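Local coordinates for conserved hypothetical protein (Thermoplasma acidophilum DSM 1728, PDB 1Q7H), which is of unknown function but probably binds RNA through its PUA domain, and may have a part in translation initiation, at residues Lys37-Tyr42 with Phe51-Leu56; Tyr61-Arg66 with Gly114-Val119; Asn71-Asp76 with Val95-Ser100; Gly86-Ala91 with Arg134-Arg139; Asp105-Lys110 with Gly120-Asp125. All coordinates share one frame; numbering follows the deposited sequence.

Contact 1: residues Lys37-Tyr42 with Phe51-Leu56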
# COMPACT_ATOMS: atom_id res chain seq x y z
N LYS A 37 8.45 18.02 -2.58
CA LYS A 37 8.88 18.42 -1.25
C LYS A 37 7.81 18.25 -0.18
O LYS A 37 7.98 18.69 0.96
CB LYS A 37 9.42 19.85 -1.26
CG LYS A 37 10.85 19.91 -1.78
CD LYS A 37 11.76 19.06 -0.90
CE LYS A 37 13.07 18.75 -1.60
NZ LYS A 37 14.27 19.07 -0.77
N SER A 38 6.72 17.62 -0.56
CA SER A 38 5.61 17.32 0.34
C SER A 38 5.57 15.79 0.28
O SER A 38 4.85 15.13 1.04
CB SER A 38 4.30 17.92 -0.19
OG SER A 38 4.04 17.49 -1.51
N ALA A 39 6.36 15.26 -0.64
CA ALA A 39 6.49 13.84 -0.88
C ALA A 39 7.36 13.62 -2.11
O ALA A 39 7.48 14.50 -2.96
CB ALA A 39 5.11 13.21 -1.10
N SER A 40 7.98 12.45 -2.18
CA SER A 40 8.83 12.07 -3.31
C SER A 40 8.28 10.74 -3.82
O SER A 40 7.59 10.03 -3.09
CB SER A 40 10.27 11.89 -2.85
OG SER A 40 10.75 13.06 -2.22
N ALA A 41 8.59 10.41 -5.07
CA ALA A 41 8.11 9.16 -5.63
C ALA A 41 9.23 8.47 -6.38
O ALA A 41 10.06 9.12 -7.01
CB ALA A 41 6.92 9.40 -6.56
N TYR A 42 9.25 7.15 -6.28
CA TYR A 42 10.24 6.34 -6.98
C TYR A 42 9.50 5.59 -8.08
O TYR A 42 8.54 4.85 -7.82
CB TYR A 42 10.90 5.38 -5.99
CG TYR A 42 11.60 6.10 -4.87
CD1 TYR A 42 12.96 6.42 -4.97
CD2 TYR A 42 10.91 6.50 -3.72
CE1 TYR A 42 13.61 7.13 -3.95
CE2 TYR A 42 11.55 7.20 -2.70
CZ TYR A 42 12.90 7.52 -2.82
OH TYR A 42 13.53 8.24 -1.84
N PHE A 51 6.03 5.72 -2.66
CA PHE A 51 5.87 7.11 -2.27
C PHE A 51 6.53 7.35 -0.92
O PHE A 51 6.47 6.50 -0.02
CB PHE A 51 4.39 7.49 -2.14
CG PHE A 51 3.62 7.37 -3.42
CD1 PHE A 51 3.87 8.24 -4.48
CD2 PHE A 51 2.64 6.39 -3.57
CE1 PHE A 51 3.14 8.14 -5.68
CE2 PHE A 51 1.91 6.29 -4.76
CZ PHE A 51 2.17 7.17 -5.82
N GLN A 52 7.17 8.50 -0.78
CA GLN A 52 7.80 8.89 0.47
C GLN A 52 6.90 10.02 0.96
O GLN A 52 7.04 11.16 0.54
CB GLN A 52 9.21 9.41 0.21
CG GLN A 52 9.94 9.94 1.44
CD GLN A 52 10.21 8.88 2.50
OE1 GLN A 52 9.36 8.60 3.34
NE2 GLN A 52 11.40 8.28 2.46
N ALA A 53 5.95 9.68 1.82
CA ALA A 53 5.03 10.67 2.37
C ALA A 53 4.87 10.32 3.84
O ALA A 53 3.84 9.79 4.27
CB ALA A 53 3.68 10.57 1.66
N GLY A 54 5.91 10.62 4.61
CA GLY A 54 5.91 10.28 6.02
C GLY A 54 6.66 8.97 6.06
O GLY A 54 7.86 8.94 6.34
N ASP A 55 5.96 7.89 5.74
CA ASP A 55 6.59 6.57 5.68
C ASP A 55 6.72 6.25 4.20
O ASP A 55 6.16 6.95 3.36
CB ASP A 55 5.70 5.51 6.34
CG ASP A 55 5.47 5.76 7.82
OD1 ASP A 55 6.47 5.91 8.56
OD2 ASP A 55 4.29 5.79 8.23
N LEU A 56 7.46 5.20 3.88
CA LEU A 56 7.59 4.78 2.50
C LEU A 56 6.37 3.90 2.24
O LEU A 56 6.16 2.89 2.90
CB LEU A 56 8.87 3.99 2.27
CG LEU A 56 10.14 4.82 2.17
CD1 LEU A 56 11.33 3.89 2.13
CD2 LEU A 56 10.09 5.68 0.92
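With CG anti to the carbonyl carbon (chi1 -62°), Phe51 has CG beside its own backbone N, and its ring reaches Ala41, whose CB is 3.9 Å from Phe51 CD1. Tyr42 takes the same first torsion (chi1 -61°) on the other face of the ribbon, and its ring comes up to Leu56, crossing that side chain at about a right angle with Tyr42 CE2 4.2 Å from Leu56 CD2. Gln52 presents CB to the rim of the same tyrosine ring, near its plane.

The backbones are joined at the hydrogen-bonded pair Ser40-Gln52. Gln52 N gives the shorter and straighter bond, 2.8 Å to Ser40 O, and Ser40 N returns one of 3.2 Å to Gln52 O. Ser40 CB and Gln52 CB of this pair meet at 4.1 Å. Beyond it the carbonyl of Gln52 also receives a CA-H...O contact from Ala39 CA at 3.1 Å, and the methyls of Ala39 and Ala53 touch where the strands give way to loop.

The two faces differ in what lies over them: Tyr42 and Leu56 pack on helix 9-20, whereas Phe51 meets the ring of His142 edge-to-face. This is the open end of an antiparallel beta hairpin, strands 40-44 and 47-52, within the five-stranded antiparallel sheet of the N-terminal pre-PUA domain.

Contact 2: residues Tyr61-Arg66 with Gly114-Val119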
# COMPACT_ATOMS: atom_id res chain seq x y z
N TYR A 61 0.14 0.39 -7.86
CA TYR A 61 0.73 -0.23 -9.06
C TYR A 61 1.79 -1.23 -8.62
O TYR A 61 1.88 -2.32 -9.18
CB TYR A 61 1.38 0.81 -9.98
CG TYR A 61 0.46 1.94 -10.36
CD1 TYR A 61 -0.90 1.71 -10.59
CD2 TYR A 61 0.94 3.24 -10.48
CE1 TYR A 61 -1.76 2.76 -10.94
CE2 TYR A 61 0.09 4.29 -10.82
CZ TYR A 61 -1.25 4.05 -11.05
OH TYR A 61 -2.07 5.10 -11.37
N LEU A 62 2.60 -0.85 -7.63
CA LEU A 62 3.63 -1.76 -7.16
C LEU A 62 2.97 -2.97 -6.50
O LEU A 62 3.41 -4.10 -6.70
CB LEU A 62 4.57 -1.07 -6.17
CG LEU A 62 5.63 -2.00 -5.55
CD1 LEU A 62 6.44 -2.68 -6.66
CD2 LEU A 62 6.56 -1.21 -4.65
N LEU A 63 1.92 -2.74 -5.72
CA LEU A 63 1.25 -3.85 -5.06
C LEU A 63 0.77 -4.90 -6.07
O LEU A 63 0.77 -6.10 -5.79
CB LEU A 63 0.06 -3.34 -4.25
CG LEU A 63 0.34 -2.53 -2.98
CD1 LEU A 63 -0.97 -2.21 -2.30
CD2 LEU A 63 1.23 -3.31 -2.03
N ASN A 64 0.39 -4.45 -7.25
CA ASN A 64 -0.11 -5.36 -8.27
C ASN A 64 0.98 -5.91 -9.17
O ASN A 64 0.78 -6.92 -9.84
CB ASN A 64 -1.21 -4.69 -9.08
CG ASN A 64 -2.50 -4.53 -8.29
OD1 ASN A 64 -2.99 -3.41 -8.05
ND2 ASN A 64 -3.04 -5.65 -7.85
N TYR A 65 2.14 -5.26 -9.16
CA TYR A 65 3.27 -5.70 -9.96
C TYR A 65 4.08 -6.74 -9.17
O TYR A 65 4.54 -7.74 -9.71
CB TYR A 65 4.15 -4.49 -10.32
CG TYR A 65 5.52 -4.84 -10.86
CD1 TYR A 65 5.66 -5.74 -11.91
CD2 TYR A 65 6.67 -4.24 -10.35
CE1 TYR A 65 6.91 -6.04 -12.44
CE2 TYR A 65 7.93 -4.52 -10.88
CZ TYR A 65 8.04 -5.42 -11.92
OH TYR A 65 9.28 -5.72 -12.46
N ARG A 66 4.24 -6.49 -7.87
CA ARG A 66 4.98 -7.39 -6.99
C ARG A 66 4.22 -7.50 -5.67
O ARG A 66 4.44 -6.69 -4.77
CB ARG A 66 6.39 -6.83 -6.74
CG ARG A 66 7.31 -6.91 -7.94
CD ARG A 66 7.77 -8.33 -8.15
NE ARG A 66 8.56 -8.50 -9.36
CZ ARG A 66 8.07 -8.92 -10.52
NH1 ARG A 66 6.78 -9.20 -10.65
NH2 ARG A 66 8.89 -9.08 -11.56
N GLY A 114 -8.61 -10.65 -6.29
CA GLY A 114 -7.17 -10.79 -6.31
C GLY A 114 -6.30 -9.55 -6.40
O GLY A 114 -5.27 -9.50 -5.74
N TYR A 115 -6.70 -8.56 -7.19
CA TYR A 115 -5.88 -7.35 -7.32
C TYR A 115 -5.98 -6.41 -6.12
O TYR A 115 -7.00 -6.35 -5.44
CB TYR A 115 -6.25 -6.60 -8.61
CG TYR A 115 -7.72 -6.27 -8.75
CD1 TYR A 115 -8.24 -5.11 -8.19
CD2 TYR A 115 -8.59 -7.16 -9.37
CE1 TYR A 115 -9.60 -4.84 -8.25
CE2 TYR A 115 -9.95 -6.90 -9.43
CZ TYR A 115 -10.45 -5.74 -8.87
OH TYR A 115 -11.81 -5.52 -8.85
N PHE A 116 -4.89 -5.69 -5.86
CA PHE A 116 -4.82 -4.75 -4.75
C PHE A 116 -5.44 -3.41 -5.10
O PHE A 116 -5.32 -2.94 -6.23
CB PHE A 116 -3.37 -4.59 -4.30
CG PHE A 116 -2.85 -5.79 -3.55
CD1 PHE A 116 -3.03 -5.89 -2.17
CD2 PHE A 116 -2.27 -6.86 -4.22
CE1 PHE A 116 -2.64 -7.02 -1.47
CE2 PHE A 116 -1.87 -8.00 -3.54
CZ PHE A 116 -2.06 -8.09 -2.16
N ILE A 117 -6.09 -2.80 -4.12
CA ILE A 117 -6.77 -1.53 -4.36
C ILE A 117 -6.37 -0.37 -3.46
O ILE A 117 -6.66 0.77 -3.77
CB ILE A 117 -8.28 -1.73 -4.25
CG1 ILE A 117 -8.64 -2.25 -2.85
CG2 ILE A 117 -8.75 -2.72 -5.34
CD1 ILE A 117 -10.11 -2.54 -2.65
N ALA A 118 -5.70 -0.65 -2.34
CA ALA A 118 -5.30 0.44 -1.46
C ALA A 118 -4.27 0.03 -0.43
O ALA A 118 -3.99 -1.16 -0.24
CB ALA A 118 -6.53 1.02 -0.74
N VAL A 119 -3.69 1.04 0.21
CA VAL A 119 -2.74 0.83 1.29
C VAL A 119 -3.41 1.45 2.49
O VAL A 119 -4.03 2.52 2.39
CB VAL A 119 -1.39 1.53 1.04
CG1 VAL A 119 -0.45 1.30 2.26
CG2 VAL A 119 -0.75 0.99 -0.22
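The Phe116 ring has the amide end of Asn64 at its edge, near the ring plane, while Leu63 O approaches obliquely, 3.5 Å from Phe116 CD2. The amide of Asn64 lies against the backbone of the strand at the same residue. Its modelled ND2 is 2.7 Å from Phe116 N and its OD1 3.0 Å from Phe116 O; the amide is probably turned over, and in the reversed orientation both approaches may be hydrogen bonds. The amide also lies against CA and CB of Tyr115, whose hydroxyl is bound elsewhere, to Glu80.

Leu63 supplies the apolar half of the contact. Its CB meets Phe116 CB at 3.7 Å, and because CG stands anti to the carbonyl carbon (chi1 -70°), the branch carries CD1 onward along the strand. There Leu63 CD1 touches Val119 CG2 at 3.8 Å and the carbonyl oxygen of Ala118 at the same distance, so one leucine spans the strand from Phe116 to Val119. Phe108 packs on the same leucine, and Asn67 and Pro68 touch Phe116.

The axes of helix 61-65 and strand 116-119 approach to 7.8 Å at an angle of 132°, so the two segments run obliquely antiparallel. Between Phe116 and Val119, Ile117 and Ala118 both face Val109 in a classic beta bulge. The arrangement is helix-on-sheet packing at a domain interface: helix 60-65, which follows the strands of the pre-PUA sheet, packs on strand 116-122 of the PUA sheet.

Contact 3: residues Asn71-Asp76 with Val95-Ser100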
# COMPACT_ATOMS: atom_id res chain seq x y z
N ASN A 71 0.63 -8.83 5.76
CA ASN A 71 -0.24 -7.70 6.06
C ASN A 71 -1.31 -7.47 5.02
O ASN A 71 -1.71 -6.34 4.78
CB ASN A 71 0.59 -6.44 6.25
CG ASN A 71 1.51 -6.53 7.46
OD1 ASN A 71 1.68 -7.60 8.03
ND2 ASN A 71 2.10 -5.41 7.85
N ILE A 72 -1.79 -8.55 4.42
CA ILE A 72 -2.83 -8.45 3.41
C ILE A 72 -4.22 -8.53 4.03
O ILE A 72 -4.46 -9.30 4.96
CB ILE A 72 -2.68 -9.58 2.37
CG1 ILE A 72 -1.38 -9.40 1.60
CG2 ILE A 72 -3.84 -9.56 1.41
CD1 ILE A 72 -1.00 -10.64 0.80
N VAL A 73 -5.13 -7.72 3.50
CA VAL A 73 -6.51 -7.69 3.96
C VAL A 73 -7.41 -7.76 2.75
O VAL A 73 -7.28 -6.96 1.82
CB VAL A 73 -6.81 -6.37 4.71
CG1 VAL A 73 -8.24 -6.36 5.19
CG2 VAL A 73 -5.86 -6.22 5.89
N THR A 74 -8.31 -8.74 2.74
CA THR A 74 -9.23 -8.92 1.63
C THR A 74 -10.61 -8.41 1.99
O THR A 74 -11.16 -8.78 3.02
CB THR A 74 -9.30 -10.39 1.24
OG1 THR A 74 -7.99 -10.85 0.94
CG2 THR A 74 -10.21 -10.59 0.00
N VAL A 75 -11.17 -7.57 1.13
CA VAL A 75 -12.49 -7.00 1.36
C VAL A 75 -13.51 -7.52 0.36
O VAL A 75 -13.14 -8.03 -0.70
CB VAL A 75 -12.43 -5.46 1.33
CG1 VAL A 75 -11.39 -4.96 2.34
CG2 VAL A 75 -12.08 -4.98 -0.07
N ASP A 76 -14.80 -7.40 0.69
CA ASP A 76 -15.82 -7.91 -0.21
C ASP A 76 -16.21 -6.92 -1.30
O ASP A 76 -15.73 -5.80 -1.33
CB ASP A 76 -17.08 -8.37 0.57
CG ASP A 76 -17.77 -7.24 1.34
OD1 ASP A 76 -17.72 -6.08 0.91
OD2 ASP A 76 -18.41 -7.54 2.37
N VAL A 95 -13.18 -9.83 4.48
CA VAL A 95 -13.37 -11.25 4.25
C VAL A 95 -12.30 -12.07 4.97
O VAL A 95 -12.59 -13.09 5.60
CB VAL A 95 -13.32 -11.55 2.74
CG1 VAL A 95 -13.52 -13.03 2.48
CG2 VAL A 95 -14.37 -10.74 2.02
N SER A 96 -11.05 -11.62 4.89
CA SER A 96 -9.95 -12.32 5.54
C SER A 96 -8.77 -11.39 5.67
O SER A 96 -8.72 -10.36 5.02
CB SER A 96 -9.55 -13.56 4.73
OG SER A 96 -9.07 -13.16 3.45
N MSE A 97 -7.81 -11.75 6.51
CA MSE A 97 -6.64 -10.91 6.68
C MSE A 97 -5.54 -11.69 7.38
O MSE A 97 -5.79 -12.74 7.98
CB MSE A 97 -7.00 -9.65 7.48
CG MSE A 97 -7.32 -9.91 8.95
SE MSE A 97 -8.23 -8.45 9.89
CE MSE A 97 -6.83 -7.10 9.94
N ASP A 98 -4.32 -11.18 7.26
CA ASP A 98 -3.15 -11.78 7.90
C ASP A 98 -3.43 -11.76 9.41
O ASP A 98 -3.69 -10.70 9.97
CB ASP A 98 -1.92 -10.92 7.58
CG ASP A 98 -0.62 -11.56 8.02
OD1 ASP A 98 -0.56 -12.11 9.14
OD2 ASP A 98 0.34 -11.49 7.24
N ASP A 99 -3.39 -12.90 10.08
CA ASP A 99 -3.69 -12.88 11.51
C ASP A 99 -2.59 -12.29 12.37
O ASP A 99 -2.74 -12.21 13.59
CB ASP A 99 -4.09 -14.27 12.04
CG ASP A 99 -3.03 -15.33 11.81
OD1 ASP A 99 -1.82 -15.02 11.94
OD2 ASP A 99 -3.40 -16.48 11.51
N SER A 100 -1.51 -11.84 11.76
CA SER A 100 -0.44 -11.26 12.54
C SER A 100 -0.54 -9.73 12.55
O SER A 100 0.26 -9.06 13.18
CB SER A 100 0.92 -11.70 12.00
OG SER A 100 1.22 -11.07 10.77
O HOH W 1 2.59 -8.51 10.54
O HOH W 2 -0.72 -11.68 4.43
O HOH W 3 -6.45 -11.93 3.26
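A classic beta bulge marks this antiparallel pairing of strands 72-75 and 94-97 at one margin of the PUA sheet: Val95 and Ser96 both face Thr74. Thr74 O takes a 2.7 Å bond from Val95 N and a weak one from Ser96 N, while Thr74 N donates to Ser96 O at 2.8 Å. On the face of Thr74 and Ser96, a water lies 3.0 Å from Thr74 OG1 and bridges to Ser96 OG. The other face has Val73 and the selenomethionine Met97 side by side, pointing the same way, with Val73 CG2 3.9 Å from Met97 CB; helix 126-132 packs on Met97.

Past the strand end the carboxylate of Asp98 takes over. Its CG lies anti to the backbone N (chi1 -171°), which brings OD2 to Asn71 N at 3.1 Å, met from above the carboxylate plane. Asp98 OD1 is gripped twice from one face of that plane, by Ser100 N at 2.8 Å and by Ser100 OG at 2.6 Å. An alanine in place of Asp98 would remove both oxygens, and would probably leave Asn71 N without its mate and the turn to Ser100 free to shift. Another water ties Asn71 OD1 to Ser100 OG, while Asn71 ND2 is bonded to Met106 O. The Ser100 N bond defines an Asx turn, which here closes the end of an antiparallel strand pair.

Contact 4: residues Gly86-Ala91 with Arg134-Arg139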
# COMPACT_ATOMS: atom_id res chain seq x y z
N GLY A 86 -10.96 6.00 -1.17
CA GLY A 86 -10.31 6.45 0.04
C GLY A 86 -11.08 6.35 1.35
O GLY A 86 -10.64 6.84 2.38
N SER A 87 -12.25 5.73 1.32
CA SER A 87 -13.04 5.56 2.53
C SER A 87 -12.28 4.72 3.55
O SER A 87 -11.45 3.89 3.17
CB SER A 87 -14.33 4.83 2.18
OG SER A 87 -14.88 4.25 3.34
N ASP A 88 -12.56 4.92 4.83
CA ASP A 88 -11.93 4.11 5.87
C ASP A 88 -12.46 2.70 5.63
O ASP A 88 -13.49 2.51 4.97
CB ASP A 88 -12.36 4.53 7.28
CG ASP A 88 -11.83 5.90 7.69
OD1 ASP A 88 -10.65 6.22 7.43
OD2 ASP A 88 -12.61 6.65 8.32
N LEU A 89 -11.78 1.70 6.18
CA LEU A 89 -12.20 0.32 6.02
C LEU A 89 -12.84 -0.18 7.30
O LEU A 89 -12.22 -0.17 8.36
CB LEU A 89 -10.98 -0.55 5.66
CG LEU A 89 -11.17 -2.07 5.65
CD1 LEU A 89 -12.28 -2.45 4.69
CD2 LEU A 89 -9.86 -2.75 5.29
N PHE A 90 -14.09 -0.63 7.20
CA PHE A 90 -14.82 -1.13 8.36
C PHE A 90 -14.84 -2.65 8.39
O PHE A 90 -14.96 -3.30 7.36
CB PHE A 90 -16.22 -0.52 8.35
CG PHE A 90 -16.21 0.97 8.54
CD1 PHE A 90 -16.09 1.53 9.80
CD2 PHE A 90 -16.20 1.82 7.44
CE1 PHE A 90 -15.96 2.91 9.97
CE2 PHE A 90 -16.06 3.20 7.60
CZ PHE A 90 -15.94 3.74 8.87
N ALA A 91 -14.73 -3.21 9.60
CA ALA A 91 -14.67 -4.65 9.80
C ALA A 91 -15.70 -5.52 9.07
O ALA A 91 -15.35 -6.60 8.59
CB ALA A 91 -14.71 -4.95 11.30
N ARG A 134 -16.75 -5.80 13.64
CA ARG A 134 -17.32 -4.47 13.79
C ARG A 134 -16.25 -3.48 14.19
O ARG A 134 -15.27 -3.84 14.85
CB ARG A 134 -18.45 -4.46 14.83
CG ARG A 134 -18.01 -4.60 16.27
CD ARG A 134 -19.07 -4.02 17.22
NE ARG A 134 -19.01 -4.59 18.57
CZ ARG A 134 -17.90 -4.70 19.30
NH1 ARG A 134 -16.74 -4.30 18.81
NH2 ARG A 134 -17.96 -5.22 20.52
N GLY A 135 -16.43 -2.22 13.78
CA GLY A 135 -15.47 -1.19 14.11
C GLY A 135 -14.64 -0.79 12.91
O GLY A 135 -14.67 -1.45 11.88
N LYS A 136 -13.89 0.30 13.04
CA LYS A 136 -13.03 0.76 11.97
C LYS A 136 -11.76 -0.08 12.00
O LYS A 136 -10.95 0.03 12.92
CB LYS A 136 -12.67 2.24 12.16
CG LYS A 136 -11.79 2.80 11.05
CD LYS A 136 -11.46 4.26 11.27
CE LYS A 136 -12.70 5.14 11.17
NZ LYS A 136 -12.36 6.59 11.28
N ALA A 137 -11.59 -0.92 10.99
CA ALA A 137 -10.41 -1.79 10.92
C ALA A 137 -9.15 -1.06 10.46
O ALA A 137 -8.04 -1.37 10.91
CB ALA A 137 -10.70 -2.97 9.99
N ALA A 138 -9.31 -0.07 9.58
CA ALA A 138 -8.15 0.67 9.08
C ALA A 138 -8.52 1.97 8.42
O ALA A 138 -9.66 2.18 8.01
CB ALA A 138 -7.40 -0.19 8.08
N ARG A 139 -7.55 2.88 8.35
CA ARG A 139 -7.77 4.13 7.64
C ARG A 139 -6.96 3.93 6.36
O ARG A 139 -5.88 3.34 6.40
CB ARG A 139 -7.24 5.32 8.44
CG ARG A 139 -5.74 5.35 8.68
CD ARG A 139 -5.32 6.69 9.31
NE ARG A 139 -3.91 6.71 9.70
CZ ARG A 139 -3.41 6.05 10.74
NH1 ARG A 139 -4.20 5.32 11.51
NH2 ARG A 139 -2.10 6.09 10.99
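Lys136 lies obliquely across Asp88 and against Phe90 at the bulged antiparallel pairing of strand 89-90, an outer strand of the PUA sheet, with strand 136-142. The lysine chain leaves CB extended and bends only at chi3 (-66°), which turns NZ back onto the carboxylate; Lys136 NZ forms a salt bridge of 3.0 Å with Asp88 OD2, approaching from well above the carboxylate plane. The other carboxylate oxygen, OD1, rests against CA and CB of Arg139, whose NH1 forms a salt bridge with Glu123. Replacing Asp88 with an asparagine would take away the charge, and would probably leave the Lys136 ammonium without its salt-bridge mate and freer to turn.

Phe90 crosses the lysine obliquely, with CD1 3.8 Å from Lys136 CA and CE1 beside Lys136 CB. On the opposite face Leu89 and Ala138 bring their CB atoms to 4.3 Å.

Ala137 and Ala138 both face Leu89, forming a classic beta bulge: Leu89 O accepts from Ala138 N at 3.2 Å and weakly from Ala137 N, while Leu89 N donates to Ala138 O. Beyond it, Ala91 N points almost straight at Gly135 O, 2.9 Å away with an N-H...O angle of 177°.

Contact 5: residues Asp105-Lys110 with Gly120-Asp125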
# COMPACT_ATOMS: atom_id res chain seq x y z
N ASP A 105 0.16 -1.32 12.09
CA ASP A 105 0.83 -1.89 10.92
C ASP A 105 0.27 -1.31 9.62
O ASP A 105 -0.89 -0.89 9.54
CB ASP A 105 0.61 -3.41 10.84
CG ASP A 105 1.24 -4.17 11.98
OD1 ASP A 105 2.12 -3.62 12.66
OD2 ASP A 105 0.86 -5.35 12.18
N MSE A 106 1.11 -1.28 8.60
CA MSE A 106 0.66 -0.82 7.29
C MSE A 106 -0.01 -2.07 6.70
O MSE A 106 0.53 -3.17 6.83
CB MSE A 106 1.86 -0.42 6.42
CG MSE A 106 1.48 0.22 5.10
SE MSE A 106 3.06 0.80 4.12
CE MSE A 106 3.53 2.35 5.17
N ILE A 107 -1.17 -1.91 6.08
CA ILE A 107 -1.85 -3.05 5.48
C ILE A 107 -2.08 -2.81 4.00
O ILE A 107 -2.16 -1.67 3.53
CB ILE A 107 -3.21 -3.35 6.16
CG1 ILE A 107 -4.16 -2.17 6.00
CG2 ILE A 107 -2.97 -3.69 7.62
CD1 ILE A 107 -5.60 -2.50 6.31
N PHE A 108 -2.21 -3.90 3.26
CA PHE A 108 -2.39 -3.86 1.83
C PHE A 108 -3.73 -4.50 1.52
O PHE A 108 -3.91 -5.70 1.71
CB PHE A 108 -1.21 -4.58 1.19
CG PHE A 108 0.11 -4.10 1.72
CD1 PHE A 108 0.48 -2.77 1.55
CD2 PHE A 108 0.92 -4.93 2.48
CE1 PHE A 108 1.65 -2.27 2.14
CE2 PHE A 108 2.09 -4.45 3.06
CZ PHE A 108 2.46 -3.12 2.90
N VAL A 109 -4.65 -3.68 1.05
CA VAL A 109 -6.01 -4.08 0.76
C VAL A 109 -6.23 -4.62 -0.63
O VAL A 109 -5.88 -3.98 -1.61
CB VAL A 109 -6.97 -2.88 0.96
CG1 VAL A 109 -8.42 -3.33 0.81
CG2 VAL A 109 -6.72 -2.23 2.32
N LYS A 110 -6.84 -5.79 -0.72
CA LYS A 110 -7.11 -6.39 -2.01
C LYS A 110 -8.57 -6.77 -2.20
O LYS A 110 -9.29 -7.02 -1.24
CB LYS A 110 -6.25 -7.63 -2.23
CG LYS A 110 -6.43 -8.68 -1.17
CD LYS A 110 -5.71 -9.98 -1.53
CE LYS A 110 -6.53 -10.82 -2.48
NZ LYS A 110 -5.94 -12.16 -2.70
N GLY A 120 -3.33 0.79 3.64
CA GLY A 120 -3.95 1.33 4.82
C GLY A 120 -3.06 1.21 6.04
O GLY A 120 -1.96 0.67 5.99
N MSE A 121 -3.56 1.72 7.15
CA MSE A 121 -2.86 1.67 8.42
C MSE A 121 -3.91 1.05 9.34
O MSE A 121 -5.00 1.58 9.51
CB MSE A 121 -2.52 3.09 8.86
CG MSE A 121 -1.14 3.23 9.46
SE MSE A 121 0.32 2.85 8.21
CE MSE A 121 1.72 2.57 9.52
N ALA A 122 -3.58 -0.11 9.91
CA ALA A 122 -4.51 -0.81 10.78
C ALA A 122 -4.90 -0.01 12.02
O ALA A 122 -4.07 0.62 12.66
CB ALA A 122 -3.90 -2.15 11.20
N GLU A 123 -6.18 -0.06 12.35
CA GLU A 123 -6.71 0.62 13.52
C GLU A 123 -7.14 -0.40 14.59
O GLU A 123 -7.54 -0.02 15.68
CB GLU A 123 -7.93 1.46 13.12
CG GLU A 123 -7.62 2.56 12.14
CD GLU A 123 -7.09 3.80 12.81
OE1 GLU A 123 -6.76 4.77 12.10
OE2 GLU A 123 -7.01 3.80 14.05
N MSE A 124 -7.04 -1.68 14.25
CA MSE A 124 -7.42 -2.78 15.14
C MSE A 124 -6.52 -3.99 14.91
O MSE A 124 -5.92 -4.13 13.84
CB MSE A 124 -8.87 -3.22 14.87
CG MSE A 124 -9.95 -2.19 15.16
SE MSE A 124 -11.72 -2.75 14.54
CE MSE A 124 -12.07 -4.15 15.83
N ASP A 125 -6.42 -4.87 15.91
CA ASP A 125 -5.64 -6.09 15.79
C ASP A 125 -6.48 -7.12 15.01
O ASP A 125 -7.71 -7.12 15.11
CB ASP A 125 -5.28 -6.69 17.16
CG ASP A 125 -4.44 -5.76 18.01
OD1 ASP A 125 -3.60 -5.00 17.47
OD2 ASP A 125 -4.60 -5.81 19.25
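Asp105 opens the pairing through its backbone: its carbonyl accepts from Ala122 N at 2.8 Å and also receives a CA-H...O contact from Met121 CA. Its carboxylate serves a different purpose, with OD2 bonded to the backbone N of Arg102.

Met106 and Met121, both selenomethionines, form the next, non-hydrogen-bonded pair. The Met121 chain bends at chi2 (64°) and folds back over the neighbouring strand, so that its selenium comes to 3.8 Å from Met106 CA and 4.0 Å from Met106 CB. Met106 instead runs past Gly120 O, which its CG approaches at 3.6 Å, and packs on Tyr22.

At Ile107 the strands meet in a hydrogen-bonded pair with Gly120. Ile107 N donates to Gly120 O and Gly120 N to Ile107 O, each at 2.7 Å; the first donor sits well above the carbonyl plane, the second is only tilted from it. The absence of a side chain at Gly120 matters here, since a CB would come about 3.2 Å from Ile107 CG1, and CG1 instead lies against the glycine carbonyl. The other branch, Ile107 CG2, meets Ala122 CB at 4.0 Å.

Phe108 and Lys110 then turn to other partners: the backbone of Phe108 hydrogen-bonds to Asn71 and Val73 and its ring sits edge-to-face with Tyr22, while the backbone of Lys110 bonds to Val73. The hairpin of strands 106-111 and 116-122 thus lies inside the PUA sheet, between parallel strand 72-75 and antiparallel strand 136-142, with helix 126-132 following Asp125.

In the fold
Contacts 2 and 5 are the buried ones, and both use strand 116-122, contact 5 from within the PUA sheet and contact 2 from the helix packed on it. Contacts 3 and 4 hold the outermost strands of that sheet; partly buried, they combine backbone ladders and bulges with polar chemistry, a carboxylate turn with waters in one and a salt bridge in the other. They meet where Val73 and Val75 touch Leu89. The Arg139-Glu123 salt bridge ties contact 4 to contact 5. Contact 1, also partly buried, joins two backbone bonds to apolar and aromatic packing in the separate pre-PUA sheet, about 25 Å from contact 3 between centres, yet Leu56 touches Met106 of contact 5.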